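Local coordinates for Non-ribosomal peptide synthetase (Streptomyces halstedii, PDB 3WVN), which is a non-ribosomal peptide synthetase protein of the AMP-binding (ANL) family and holds aspartic acid in a pocket, at residues Ile287-Ala292 and Ser315-Pro320; Tyr340-Cys345 and Thr425-His430; Ala110-Ala115 and Tyr250-Ser255; Arg310-Ser315 and Pro332-Val337; Val120-Leu125 and Leu195-Tyr200. One frame throughout, in Å; residues are numbered along the deposited sequence.

Interaction 1: Ile287-Ala292 and Ser315-Pro320; sequences IVPSLA and SAAALP. With ASP (aspartic acid), chain C.
Pro289 lies against the arc of chain from Ala317 to Leu319, and its ring can be followed atom by atom. CB starts 3.9 Å from Ala318 O and also borders Leu319 CD1; CG, the tip of the ring, comes to 3.3 Å from Ala318 O and touches Ala317 O as well; CD lies 4.0 Å from Ala317 CB. The ring thus packs against two carbonyl oxygens, with no hydrogen bond across the contact. Pro289 opens the helix 289-300, with Val288 as its N-cap residue, and the facing loop leads from strand 311-314 into helix 321-330, so the contact sits where parallel strands of a mixed sheet give way to helices. Leu319 has CG opposite its own N (chi1 -166°), which sets CD1 against both Pro289 CA and Ala292 CB, while CD2 meets Ile287 CD1 at 4.2 Å, the two side chains crossing at about a right angle. At the other end of the loop Val288 CG2 packs 3.6 Å from Ala316 CB, and Trp245 touches both residues. Beyond this apolar pair lies the bound aspartic acid: Ser315 OG donates to its OXT at 2.7 Å, and Ala316 CB is 3.6 Å from its OD1.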
# COMPACT_ATOMS: atom_id res chain seq x y z
N ILE A 287 11.46 2.61 1.62
CA ILE A 287 12.24 3.39 0.76
C ILE A 287 12.14 2.87 -0.62
O ILE A 287 11.78 1.69 -0.87
CB ILE A 287 13.77 3.39 1.13
CG1 ILE A 287 14.28 1.98 1.33
CG2 ILE A 287 14.02 4.22 2.37
CD1 ILE A 287 15.78 1.95 1.53
N VAL A 288 12.56 3.74 -1.50
CA VAL A 288 12.87 3.43 -2.88
C VAL A 288 14.27 4.00 -3.13
O VAL A 288 14.74 4.85 -2.35
CB VAL A 288 11.67 4.11 -3.64
CG1 VAL A 288 12.01 5.36 -4.41
CG2 VAL A 288 10.84 3.08 -4.38
N PRO A 289 15.01 3.49 -4.12
CA PRO A 289 16.43 3.95 -4.20
C PRO A 289 16.67 5.48 -4.26
O PRO A 289 17.61 5.99 -3.63
CB PRO A 289 16.90 3.29 -5.46
CG PRO A 289 16.12 2.01 -5.50
CD PRO A 289 14.76 2.35 -5.04
N SER A 290 15.81 6.23 -4.96
CA SER A 290 16.03 7.67 -5.08
C SER A 290 15.81 8.37 -3.73
O SER A 290 16.52 9.32 -3.38
CB SER A 290 15.13 8.29 -6.15
OG SER A 290 13.78 8.05 -5.83
N LEU A 291 14.81 7.89 -3.00
CA LEU A 291 14.48 8.41 -1.69
C LEU A 291 15.58 8.06 -0.66
O LEU A 291 15.89 8.87 0.20
CB LEU A 291 13.16 7.83 -1.25
CG LEU A 291 12.71 8.17 0.17
CD1 LEU A 291 12.66 9.68 0.38
CD2 LEU A 291 11.37 7.52 0.48
N ALA A 292 16.20 6.89 -0.80
CA ALA A 292 17.35 6.52 0.04
C ALA A 292 18.57 7.43 -0.19
O ALA A 292 19.21 7.90 0.77
CB ALA A 292 17.69 5.09 -0.24
N SER A 315 11.87 -1.65 -2.18
CA SER A 315 11.40 -2.37 -3.31
C SER A 315 11.29 -1.41 -4.47
O SER A 315 11.74 -0.26 -4.39
CB SER A 315 10.02 -3.00 -3.03
OG SER A 315 9.81 -4.10 -3.91
N ALA A 316 10.66 -1.90 -5.53
CA ALA A 316 10.35 -1.11 -6.72
C ALA A 316 11.56 -1.03 -7.64
O ALA A 316 11.38 -1.06 -8.85
CB ALA A 316 9.84 0.27 -6.38
N ALA A 317 12.78 -0.96 -7.09
CA ALA A 317 13.99 -0.88 -7.94
C ALA A 317 15.20 -1.29 -7.16
O ALA A 317 15.14 -1.45 -5.96
CB ALA A 317 14.19 0.51 -8.54
N ALA A 318 16.29 -1.53 -7.88
CA ALA A 318 17.46 -2.17 -7.31
C ALA A 318 18.19 -1.14 -6.42
O ALA A 318 18.39 -0.02 -6.80
CB ALA A 318 18.35 -2.69 -8.43
N LEU A 319 18.54 -1.53 -5.20
CA LEU A 319 19.24 -0.63 -4.29
C LEU A 319 20.74 -0.84 -4.46
O LEU A 319 21.25 -1.92 -4.19
CB LEU A 319 18.77 -0.90 -2.84
CG LEU A 319 19.15 0.18 -1.80
CD1 LEU A 319 18.56 1.57 -2.11
CD2 LEU A 319 18.73 -0.26 -0.39
N PRO A 320 21.48 0.19 -4.92
CA PRO A 320 22.91 -0.06 -5.13
C PRO A 320 23.70 -0.17 -3.84
O PRO A 320 23.39 0.53 -2.86
CB PRO A 320 23.38 1.14 -5.94
CG PRO A 320 22.31 2.15 -5.83
CD PRO A 320 21.10 1.58 -5.20
N ASP C . 4.38 -3.65 -5.47
CA ASP C . 5.86 -3.85 -5.21
C ASP C . 6.20 -4.07 -3.75
O ASP C . 5.51 -3.51 -2.86
CB ASP C . 6.69 -2.68 -5.75
CG ASP C . 6.24 -2.22 -7.18
OD1 ASP C . 6.74 -1.16 -7.63
OD2 ASP C . 5.40 -2.90 -7.82
OXT ASP C . 7.20 -4.80 -3.49

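Interaction 2: Tyr340-Cys345 and Thr425-His430; sequences YGQTEC and TGDYGH. With ASP (aspartic acid), chain C.
Asp427 OD2 receives the hydroxyl of Tyr340 in a short hydrogen bond, OH to OD2 2.6 Å, through the lone pair turned away from the other carboxylate oxygen. The two side chains come from opposite directions, and OD2 lies at the ring edge, near its plane, with the carboxylate turned 55° from the ring. Gln342 reaches across at about a right angle to Thr425. Its side chain is extended beyond CG, and NE2 gives a hydrogen bond to Thr425 O at 3.1 Å, meeting a lone pair in the carbonyl plane; NE2 also passes 3.6 Å from Asp427 OD2, too far to bond. Thr425 OG1 accepts from Asp427 N at 2.8 Å, an ST turn that holds the carboxylate's backbone at the corner of the chain, and OG1 is also hydrogen-bonded to Ile390 O. In the same loop as Gln342, Thr343 N stands 3.6 Å from OD2 of the bound aspartic acid. The polar pairs therefore join the loop 340-345 of the aspartic acid pocket to the corner leading into strand 427-431.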
# COMPACT_ATOMS: atom_id res chain seq x y z
N TYR A 340 11.41 -7.47 -3.62
CA TYR A 340 11.06 -7.35 -5.03
C TYR A 340 9.60 -7.70 -5.15
O TYR A 340 9.10 -8.65 -4.56
CB TYR A 340 11.95 -8.28 -5.88
CG TYR A 340 11.33 -8.81 -7.15
CD1 TYR A 340 11.02 -7.95 -8.21
CD2 TYR A 340 11.07 -10.17 -7.31
CE1 TYR A 340 10.51 -8.42 -9.38
CE2 TYR A 340 10.54 -10.67 -8.49
CZ TYR A 340 10.24 -9.79 -9.52
OH TYR A 340 9.67 -10.28 -10.67
N GLY A 341 8.88 -6.96 -5.98
CA GLY A 341 7.47 -7.27 -6.18
C GLY A 341 6.91 -6.65 -7.42
O GLY A 341 7.54 -5.80 -8.05
N GLN A 342 5.69 -7.09 -7.73
CA GLN A 342 4.83 -6.41 -8.69
C GLN A 342 3.49 -6.20 -8.07
O GLN A 342 3.06 -6.98 -7.20
CB GLN A 342 4.64 -7.29 -9.93
CG GLN A 342 5.90 -7.54 -10.68
CD GLN A 342 5.61 -8.22 -11.98
OE1 GLN A 342 4.58 -8.89 -12.16
NE2 GLN A 342 6.51 -8.03 -12.92
N THR A 343 2.77 -5.22 -8.60
CA THR A 343 1.48 -4.90 -8.04
C THR A 343 0.53 -6.09 -8.26
O THR A 343 -0.32 -6.38 -7.42
CB THR A 343 0.91 -3.61 -8.65
OG1 THR A 343 1.74 -2.53 -8.26
CG2 THR A 343 -0.49 -3.34 -8.11
N GLU A 344 0.78 -6.83 -9.34
CA GLU A 344 -0.02 -8.02 -9.71
C GLU A 344 -0.17 -9.05 -8.59
O GLU A 344 -1.13 -9.82 -8.61
CB GLU A 344 0.66 -8.70 -10.90
CG GLU A 344 0.42 -8.05 -12.24
CD GLU A 344 1.21 -6.76 -12.51
OE1 GLU A 344 1.97 -6.24 -11.65
OE2 GLU A 344 1.02 -6.22 -13.62
N CYS A 345 0.79 -9.12 -7.65
CA CYS A 345 0.65 -9.97 -6.47
C CYS A 345 1.16 -9.28 -5.21
O CYS A 345 1.54 -9.97 -4.25
CB CYS A 345 1.39 -11.28 -6.66
SG CYS A 345 3.16 -11.11 -6.86
N THR A 425 5.60 -13.04 -14.53
CA THR A 425 6.02 -11.69 -14.26
C THR A 425 6.64 -10.98 -15.46
O THR A 425 6.78 -9.77 -15.45
CB THR A 425 7.11 -11.67 -13.17
OG1 THR A 425 8.30 -12.32 -13.63
CG2 THR A 425 6.59 -12.30 -11.88
N GLY A 426 7.11 -11.76 -16.43
CA GLY A 426 8.00 -11.28 -17.45
C GLY A 426 9.35 -10.83 -16.93
O GLY A 426 10.08 -10.21 -17.69
N ASP A 427 9.72 -11.12 -15.68
CA ASP A 427 11.12 -10.91 -15.27
C ASP A 427 11.81 -12.23 -15.44
O ASP A 427 11.16 -13.26 -15.44
CB ASP A 427 11.26 -10.38 -13.85
CG ASP A 427 10.63 -9.01 -13.71
OD1 ASP A 427 10.77 -8.25 -14.66
OD2 ASP A 427 9.99 -8.71 -12.68
N TYR A 428 13.12 -12.20 -15.63
CA TYR A 428 13.84 -13.44 -15.81
C TYR A 428 14.91 -13.59 -14.73
O TYR A 428 15.57 -12.64 -14.35
CB TYR A 428 14.43 -13.55 -17.23
CG TYR A 428 13.39 -13.87 -18.27
CD1 TYR A 428 13.20 -15.15 -18.73
CD2 TYR A 428 12.60 -12.86 -18.78
CE1 TYR A 428 12.22 -15.43 -19.67
CE2 TYR A 428 11.61 -13.12 -19.70
CZ TYR A 428 11.42 -14.41 -20.14
OH TYR A 428 10.47 -14.62 -21.11
N GLY A 429 15.09 -14.82 -14.28
CA GLY A 429 16.12 -15.07 -13.28
C GLY A 429 16.16 -16.53 -12.87
O GLY A 429 15.58 -17.40 -13.51
N HIS A 430 16.80 -16.77 -11.75
CA HIS A 430 16.94 -18.14 -11.28
C HIS A 430 16.83 -18.22 -9.76
O HIS A 430 17.03 -17.24 -9.06
CB HIS A 430 18.29 -18.69 -11.78
CG HIS A 430 19.48 -18.00 -11.19
ND1 HIS A 430 20.00 -16.84 -11.71
CD2 HIS A 430 20.26 -18.33 -10.12
CE1 HIS A 430 21.06 -16.49 -11.00
NE2 HIS A 430 21.24 -17.37 -10.03
N ASP C . 4.38 -3.65 -5.47
CA ASP C . 5.86 -3.85 -5.21
C ASP C . 6.20 -4.07 -3.75
O ASP C . 5.51 -3.51 -2.86
CB ASP C . 6.69 -2.68 -5.75
CG ASP C . 6.24 -2.22 -7.18
OD1 ASP C . 6.74 -1.16 -7.63
OD2 ASP C . 5.40 -2.90 -7.82
OXT ASP C . 7.20 -4.80 -3.49

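Interaction 3: Ala110-Ala115 and Tyr250-Ser255; sequences AVFYGA and YKVLIS
Tyr113 and Phe112 reach from one helix to Val252 and Leu253 on the other; the axes of 110-115 and 250-255 stay 12.0 Å apart, and long side chains span the gap. Val252 CG1 meets the far end of the tyrosine, 3.6 Å from Tyr113 OH and 3.8 Å from Tyr113 CE2, the two side chains coming from opposite directions. Leu253 CD2 approaches the edge of the phenylalanine ring in its plane, 3.9 Å from Phe112 CE2, and the side chains cross at about a right angle. Phe112 has CG opposite its own N (chi1 172°), which turns the ring edge to Leu253. Within the first helix the aromatics support one another: Phe112 CD2 stands 4.1 Å above the plane of the Tyr113 ring, over its centre. Farther out, Tyr113 OH is hydrogen-bonded to Thr256 OG1, fixing the phenol end on the second helix, and Val47 touches Phe112, Tyr113 and Leu253. Segments 110-115 and 250-255 cross at -69°, and the arrangement is buried packing of helices 106-116 and 246-258 in the alpha/beta core of the AMP-binding fold.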
# COMPACT_ATOMS: atom_id res chain seq x y z
N ALA A 110 -9.57 6.92 6.16
CA ALA A 110 -10.94 6.72 6.60
C ALA A 110 -11.83 6.41 5.40
O ALA A 110 -12.77 5.61 5.53
CB ALA A 110 -11.45 7.95 7.37
N VAL A 111 -11.55 7.04 4.27
CA VAL A 111 -12.28 6.76 3.09
C VAL A 111 -12.07 5.34 2.65
O VAL A 111 -13.03 4.63 2.26
CB VAL A 111 -11.91 7.72 1.95
CG1 VAL A 111 -12.47 7.23 0.61
CG2 VAL A 111 -12.43 9.11 2.30
N PHE A 112 -10.82 4.93 2.66
CA PHE A 112 -10.44 3.56 2.33
C PHE A 112 -11.17 2.54 3.19
O PHE A 112 -11.85 1.65 2.68
CB PHE A 112 -8.92 3.42 2.49
CG PHE A 112 -8.42 2.04 2.36
CD1 PHE A 112 -8.78 1.25 1.30
CD2 PHE A 112 -7.54 1.54 3.31
CE1 PHE A 112 -8.32 -0.05 1.20
CE2 PHE A 112 -7.01 0.24 3.19
CZ PHE A 112 -7.41 -0.55 2.13
N TYR A 113 -11.04 2.65 4.50
CA TYR A 113 -11.65 1.64 5.39
C TYR A 113 -13.21 1.72 5.34
O TYR A 113 -13.90 0.69 5.32
CB TYR A 113 -11.14 1.78 6.79
CG TYR A 113 -9.75 1.12 7.00
CD1 TYR A 113 -9.53 -0.25 6.71
CD2 TYR A 113 -8.70 1.86 7.43
CE1 TYR A 113 -8.26 -0.84 6.90
CE2 TYR A 113 -7.46 1.29 7.59
CZ TYR A 113 -7.25 -0.06 7.32
OH TYR A 113 -6.00 -0.51 7.55
N GLY A 114 -13.74 2.94 5.27
CA GLY A 114 -15.19 3.12 5.21
C GLY A 114 -15.80 2.49 3.98
O GLY A 114 -16.89 1.93 4.04
N ALA A 115 -15.08 2.58 2.87
CA ALA A 115 -15.50 1.95 1.62
C ALA A 115 -15.43 0.44 1.73
O ALA A 115 -16.39 -0.26 1.37
CB ALA A 115 -14.66 2.44 0.46
N TYR A 250 -0.08 -0.54 1.64
CA TYR A 250 0.27 -1.63 2.55
C TYR A 250 0.95 -1.20 3.83
O TYR A 250 0.94 -1.95 4.79
CB TYR A 250 1.04 -2.69 1.83
CG TYR A 250 0.13 -3.62 1.03
CD1 TYR A 250 -0.17 -4.89 1.50
CD2 TYR A 250 -0.40 -3.22 -0.16
CE1 TYR A 250 -0.96 -5.75 0.76
CE2 TYR A 250 -1.22 -4.06 -0.91
CZ TYR A 250 -1.49 -5.33 -0.45
OH TYR A 250 -2.33 -6.17 -1.11
N LYS A 251 1.50 0.02 3.87
CA LYS A 251 1.91 0.60 5.15
C LYS A 251 0.66 1.00 6.01
O LYS A 251 0.67 0.85 7.26
CB LYS A 251 3.01 1.67 4.97
CG LYS A 251 4.40 1.09 4.45
CD LYS A 251 4.68 -0.49 4.37
CE LYS A 251 4.62 -1.05 2.90
NZ LYS A 251 5.28 -2.34 2.44
N VAL A 252 -0.41 1.44 5.36
CA VAL A 252 -1.70 1.58 6.05
C VAL A 252 -2.13 0.26 6.63
O VAL A 252 -2.39 0.14 7.82
CB VAL A 252 -2.80 2.11 5.13
CG1 VAL A 252 -4.18 2.02 5.80
CG2 VAL A 252 -2.54 3.55 4.76
N LEU A 253 -2.14 -0.78 5.79
CA LEU A 253 -2.62 -2.11 6.21
C LEU A 253 -1.75 -2.78 7.26
O LEU A 253 -2.27 -3.38 8.25
CB LEU A 253 -2.69 -3.00 4.99
CG LEU A 253 -3.78 -2.54 4.02
CD1 LEU A 253 -3.47 -3.03 2.61
CD2 LEU A 253 -5.16 -2.96 4.51
N ILE A 254 -0.43 -2.72 7.06
CA ILE A 254 0.49 -3.43 7.97
C ILE A 254 0.46 -2.68 9.28
O ILE A 254 0.41 -3.31 10.32
CB ILE A 254 1.90 -3.63 7.35
CG1 ILE A 254 1.81 -4.63 6.20
CG2 ILE A 254 2.84 -4.21 8.37
CD1 ILE A 254 3.02 -4.66 5.30
N SER A 255 0.44 -1.35 9.28
CA SER A 255 0.34 -0.66 10.56
C SER A 255 -0.93 -1.01 11.25
O SER A 255 -0.93 -1.23 12.45
CB SER A 255 0.36 0.84 10.42
OG SER A 255 1.57 1.22 9.84

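Interaction 4: Arg310-Ser315 and Pro332-Val337; sequences RMFTNS and PGAQVV. With ASP (aspartic acid), chain C.
Gly333 brings its carbonyl oxygen within 3.9 Å of Arg310 CA, where the second segment first comes alongside the first. Ala334 follows, its CB 3.7 Å from Phe312 CE2; the ring also meets Phe331. Gln335 opens the parallel pairing that runs through Val337: its N donates to Arg310 O and its O accepts from Phe312 N. Its extended side chain, CG lying beside the backbone N (chi1 -61°), carries OE1 to within 3.7 Å of Met311 CE. A water gives hydrogen bonds to Gln335 OE1 and Arg310 O and accepts from Arg310 NH1; the guanidinium also has Asp235 as salt-bridge partner. Val336 turns to the Phe312 side of the sheet, where its CG2 is 4.4 Å from Phe312 CD2. Val337 lies with Met311 and Thr313 on the opposite face, CG2 packing 3.8 Å from Met311 CG. Its N donates to Phe312 O and its O takes Asn314 N at 2.9 Å. The strands belong to a beta-alpha-beta crossover through helix 321-330, and the first leads straight into Ser315 at the aspartic acid pocket. Apolar pairs meet on both faces, Met311 with Val337 on one and Phe312 with Val336 on the other, while four backbone bonds fix the register and one water joins the charged end of Arg310 to the amide of Gln335.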
# COMPACT_ATOMS: atom_id res chain seq x y z
N ARG A 310 15.06 1.67 12.82
CA ARG A 310 15.51 0.30 12.92
C ARG A 310 15.45 -0.49 11.59
O ARG A 310 16.06 -1.57 11.43
CB ARG A 310 14.75 -0.41 14.05
CG ARG A 310 13.38 -1.05 13.67
CD ARG A 310 12.69 -1.58 14.92
NE ARG A 310 11.39 -2.18 14.69
CZ ARG A 310 11.17 -3.39 14.18
NH1 ARG A 310 12.20 -4.16 13.84
NH2 ARG A 310 9.95 -3.84 14.04
N MET A 311 14.74 0.03 10.60
CA MET A 311 14.61 -0.69 9.34
C MET A 311 14.26 0.19 8.17
O MET A 311 13.42 1.11 8.27
CB MET A 311 13.60 -1.84 9.46
CG MET A 311 13.70 -2.82 8.31
SD MET A 311 12.55 -4.17 8.44
CE MET A 311 13.05 -4.89 10.02
N PHE A 312 14.90 -0.09 7.07
CA PHE A 312 14.54 0.47 5.82
C PHE A 312 14.16 -0.74 4.94
O PHE A 312 14.95 -1.72 4.88
CB PHE A 312 15.73 1.18 5.17
CG PHE A 312 16.25 2.36 5.94
CD1 PHE A 312 15.63 3.61 5.80
CD2 PHE A 312 17.33 2.23 6.78
CE1 PHE A 312 16.08 4.69 6.51
CE2 PHE A 312 17.82 3.31 7.50
CZ PHE A 312 17.20 4.55 7.35
N THR A 313 13.04 -0.64 4.22
CA THR A 313 12.59 -1.73 3.36
C THR A 313 12.43 -1.20 1.96
O THR A 313 11.56 -0.34 1.71
CB THR A 313 11.23 -2.32 3.80
OG1 THR A 313 10.21 -1.28 3.84
CG2 THR A 313 11.34 -2.89 5.15
N ASN A 314 13.21 -1.78 1.05
CA ASN A 314 13.33 -1.29 -0.30
C ASN A 314 12.70 -2.23 -1.31
O ASN A 314 12.90 -3.44 -1.28
CB ASN A 314 14.77 -1.07 -0.68
CG ASN A 314 14.91 -0.52 -2.09
OD1 ASN A 314 14.84 0.70 -2.30
ND2 ASN A 314 15.03 -1.40 -3.06
N SER A 315 11.87 -1.65 -2.18
CA SER A 315 11.40 -2.37 -3.31
C SER A 315 11.29 -1.41 -4.47
O SER A 315 11.74 -0.26 -4.39
CB SER A 315 10.02 -3.00 -3.03
OG SER A 315 9.81 -4.10 -3.91
N PRO A 332 23.57 2.90 11.83
CA PRO A 332 24.11 1.55 12.16
C PRO A 332 23.11 0.71 12.94
O PRO A 332 23.17 -0.49 12.88
CB PRO A 332 25.36 1.85 12.96
CG PRO A 332 25.11 3.19 13.54
CD PRO A 332 24.41 3.95 12.44
N GLY A 333 22.13 1.32 13.57
CA GLY A 333 21.07 0.54 14.19
C GLY A 333 20.03 -0.06 13.28
O GLY A 333 19.13 -0.80 13.74
N ALA A 334 20.11 0.21 12.00
CA ALA A 334 18.97 -0.12 11.17
C ALA A 334 19.34 -1.23 10.24
O ALA A 334 20.46 -1.28 9.78
CB ALA A 334 18.45 1.13 10.39
N GLN A 335 18.38 -2.11 9.93
CA GLN A 335 18.53 -3.13 8.91
C GLN A 335 18.07 -2.61 7.58
O GLN A 335 17.09 -1.88 7.51
CB GLN A 335 17.77 -4.38 9.32
CG GLN A 335 18.28 -4.99 10.61
CD GLN A 335 17.45 -6.14 11.11
OE1 GLN A 335 16.28 -5.99 11.39
NE2 GLN A 335 18.07 -7.32 11.22
N VAL A 336 18.80 -2.93 6.51
CA VAL A 336 18.45 -2.51 5.17
C VAL A 336 18.02 -3.74 4.40
O VAL A 336 18.80 -4.64 4.20
CB VAL A 336 19.64 -1.92 4.45
CG1 VAL A 336 19.23 -1.50 3.02
CG2 VAL A 336 20.18 -0.75 5.24
N VAL A 337 16.76 -3.77 4.01
CA VAL A 337 16.08 -4.99 3.62
C VAL A 337 15.66 -4.88 2.15
O VAL A 337 14.90 -3.98 1.77
CB VAL A 337 14.80 -5.21 4.48
CG1 VAL A 337 13.99 -6.40 3.98
CG2 VAL A 337 15.21 -5.42 5.92
N ASP C . 4.38 -3.65 -5.47
CA ASP C . 5.86 -3.85 -5.21
C ASP C . 6.20 -4.07 -3.75
O ASP C . 5.51 -3.51 -2.86
CB ASP C . 6.69 -2.68 -5.75
CG ASP C . 6.24 -2.22 -7.18
OD1 ASP C . 6.74 -1.16 -7.63
OD2 ASP C . 5.40 -2.90 -7.82
OXT ASP C . 7.20 -4.80 -3.49
O HOH W 1 15.23 -3.50 12.91

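Interaction 5: Val120-Leu125 and Leu195-Tyr200; sequences VVFVPL and LAVLIY
Val121 sets its two methyls against different residues of the neighbouring strand: CG1 lies 3.8 Å from Leu198 CG, CG2 3.9 Å from Leu195 CB. Strand 121-125 is the outermost of a parallel four-stranded sheet and strand 195-200 half of a two-stranded antiparallel one; they run 19° apart and are bridged at a single pair, Phe122 with Val197. Two backbone bonds make that bridge, Phe122 N to Ala196 O at 2.9 Å and Leu198 N to Phe122 O at 3.2 Å. Ala196 and Val197 also form a classic beta bulge against strand 210-214. Val123 splits its methyls likewise. CG2 slants past Leu198, while CG1, held opposite the backbone N (chi1 -169°), lies in the plane of the Tyr200 ring at its edge, 3.7 Å from Tyr200 CE2. The hydroxyl of that ring is hydrogen-bonded to Asp140. On the other side of the strand Val197 CG1 comes to the edge of the Phe122 ring, near its plane, and touches Pro124 CD, the side chains of Val197 and Pro124 crossing at about a right angle; the Phe122 ring itself has Pro124 N over one face and touches Phe112 of helix 106-116. Past the bridge the strands diverge, and a water fills in: it donates to Pro124 O and to Leu198 O and accepts from Tyr200 N at 2.8 Å.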
# COMPACT_ATOMS: atom_id res chain seq x y z
N VAL A 120 -17.49 -1.49 -1.09
CA VAL A 120 -17.25 -0.54 -2.15
C VAL A 120 -15.76 -0.57 -2.50
O VAL A 120 -14.92 -0.71 -1.60
CB VAL A 120 -17.70 0.87 -1.68
CG1 VAL A 120 -17.24 1.96 -2.63
CG2 VAL A 120 -19.22 0.91 -1.56
N VAL A 121 -15.44 -0.41 -3.78
CA VAL A 121 -14.14 -0.58 -4.30
C VAL A 121 -13.40 0.77 -4.33
O VAL A 121 -13.79 1.70 -5.06
CB VAL A 121 -14.15 -1.19 -5.72
CG1 VAL A 121 -12.72 -1.51 -6.17
CG2 VAL A 121 -15.01 -2.44 -5.78
N PHE A 122 -12.31 0.86 -3.56
CA PHE A 122 -11.50 2.08 -3.41
C PHE A 122 -10.60 2.19 -4.63
O PHE A 122 -9.93 1.23 -4.95
CB PHE A 122 -10.67 1.92 -2.10
CG PHE A 122 -9.78 3.09 -1.75
CD1 PHE A 122 -10.32 4.29 -1.34
CD2 PHE A 122 -8.39 2.93 -1.72
CE1 PHE A 122 -9.52 5.34 -1.00
CE2 PHE A 122 -7.56 3.97 -1.35
CZ PHE A 122 -8.12 5.19 -1.01
N VAL A 123 -10.58 3.33 -5.33
CA VAL A 123 -9.71 3.50 -6.48
C VAL A 123 -8.86 4.74 -6.25
O VAL A 123 -9.28 5.83 -6.63
CB VAL A 123 -10.49 3.64 -7.80
CG1 VAL A 123 -9.54 3.56 -8.99
CG2 VAL A 123 -11.56 2.54 -7.89
N PRO A 124 -7.70 4.58 -5.59
CA PRO A 124 -6.91 5.74 -5.27
C PRO A 124 -6.05 6.19 -6.45
O PRO A 124 -5.35 5.37 -7.05
CB PRO A 124 -6.02 5.27 -4.14
CG PRO A 124 -5.83 3.84 -4.45
CD PRO A 124 -7.12 3.36 -5.02
N LEU A 125 -6.13 7.47 -6.74
CA LEU A 125 -5.31 8.10 -7.75
C LEU A 125 -4.46 9.21 -7.11
O LEU A 125 -4.85 9.92 -6.19
CB LEU A 125 -6.16 8.72 -8.88
CG LEU A 125 -6.74 7.88 -10.03
CD1 LEU A 125 -7.09 6.52 -9.58
CD2 LEU A 125 -7.93 8.47 -10.83
N LEU A 195 -13.92 -7.37 -4.45
CA LEU A 195 -12.86 -6.45 -4.71
C LEU A 195 -12.89 -5.38 -3.63
O LEU A 195 -13.95 -4.84 -3.28
CB LEU A 195 -13.01 -5.82 -6.08
CG LEU A 195 -12.92 -6.74 -7.29
CD1 LEU A 195 -12.95 -5.87 -8.55
CD2 LEU A 195 -11.64 -7.53 -7.28
N ALA A 196 -11.69 -5.10 -3.12
CA ALA A 196 -11.47 -3.99 -2.21
C ALA A 196 -10.85 -2.77 -2.92
O ALA A 196 -11.18 -1.64 -2.61
CB ALA A 196 -10.59 -4.45 -1.08
N VAL A 197 -9.95 -2.99 -3.85
CA VAL A 197 -9.20 -1.90 -4.44
C VAL A 197 -8.85 -2.22 -5.88
O VAL A 197 -8.56 -3.38 -6.20
CB VAL A 197 -7.84 -1.76 -3.65
CG1 VAL A 197 -7.02 -0.59 -4.09
CG2 VAL A 197 -8.06 -1.61 -2.19
N LEU A 198 -8.83 -1.18 -6.71
CA LEU A 198 -8.15 -1.20 -8.01
C LEU A 198 -6.92 -0.33 -7.93
O LEU A 198 -7.00 0.80 -7.47
CB LEU A 198 -9.04 -0.64 -9.14
CG LEU A 198 -10.45 -1.19 -9.24
CD1 LEU A 198 -11.13 -0.64 -10.50
CD2 LEU A 198 -10.47 -2.72 -9.24
N ILE A 199 -5.78 -0.85 -8.38
CA ILE A 199 -4.51 -0.11 -8.31
C ILE A 199 -4.10 0.10 -9.73
O ILE A 199 -3.78 -0.86 -10.41
CB ILE A 199 -3.40 -0.89 -7.62
CG1 ILE A 199 -3.80 -1.39 -6.23
CG2 ILE A 199 -2.12 -0.03 -7.51
CD1 ILE A 199 -3.96 -0.27 -5.27
N TYR A 200 -4.16 1.34 -10.19
CA TYR A 200 -3.72 1.66 -11.55
C TYR A 200 -2.18 1.68 -11.57
O TYR A 200 -1.58 2.33 -10.77
CB TYR A 200 -4.35 3.00 -12.03
CG TYR A 200 -5.75 2.73 -12.57
CD1 TYR A 200 -5.94 2.34 -13.89
CD2 TYR A 200 -6.86 2.73 -11.74
CE1 TYR A 200 -7.19 1.98 -14.36
CE2 TYR A 200 -8.11 2.38 -12.21
CZ TYR A 200 -8.27 2.02 -13.53
OH TYR A 200 -9.52 1.69 -14.00
O HOH W 2 -5.75 2.99 -8.50

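From the N terminus, helix 106-116 leads directly into strand 121-125, and a probable hydrogen bond between Ala115 O and Val120 N joins interaction 3 to interaction 5. Interaction 5 closes first, at 195-200, and is nested inside the longer loop that interaction 3 closes at 250-255. Interactions 1 and 4 come next and cross, their segments alternating along the chain and sharing Ser315; interaction 4 pairs strands 311-314 and 335-340, and interaction 1 joins the start of helix 289-300 to the loop before helix 321-330. Interaction 2 opens last, following strand 335-340, and closes a loop of 79 residues at the corner before strand 427-431. Interactions 1, 2 and 4 all touch the bound aspartic acid, and Thr343 of interaction 2 packs on Ile199 of interaction 5.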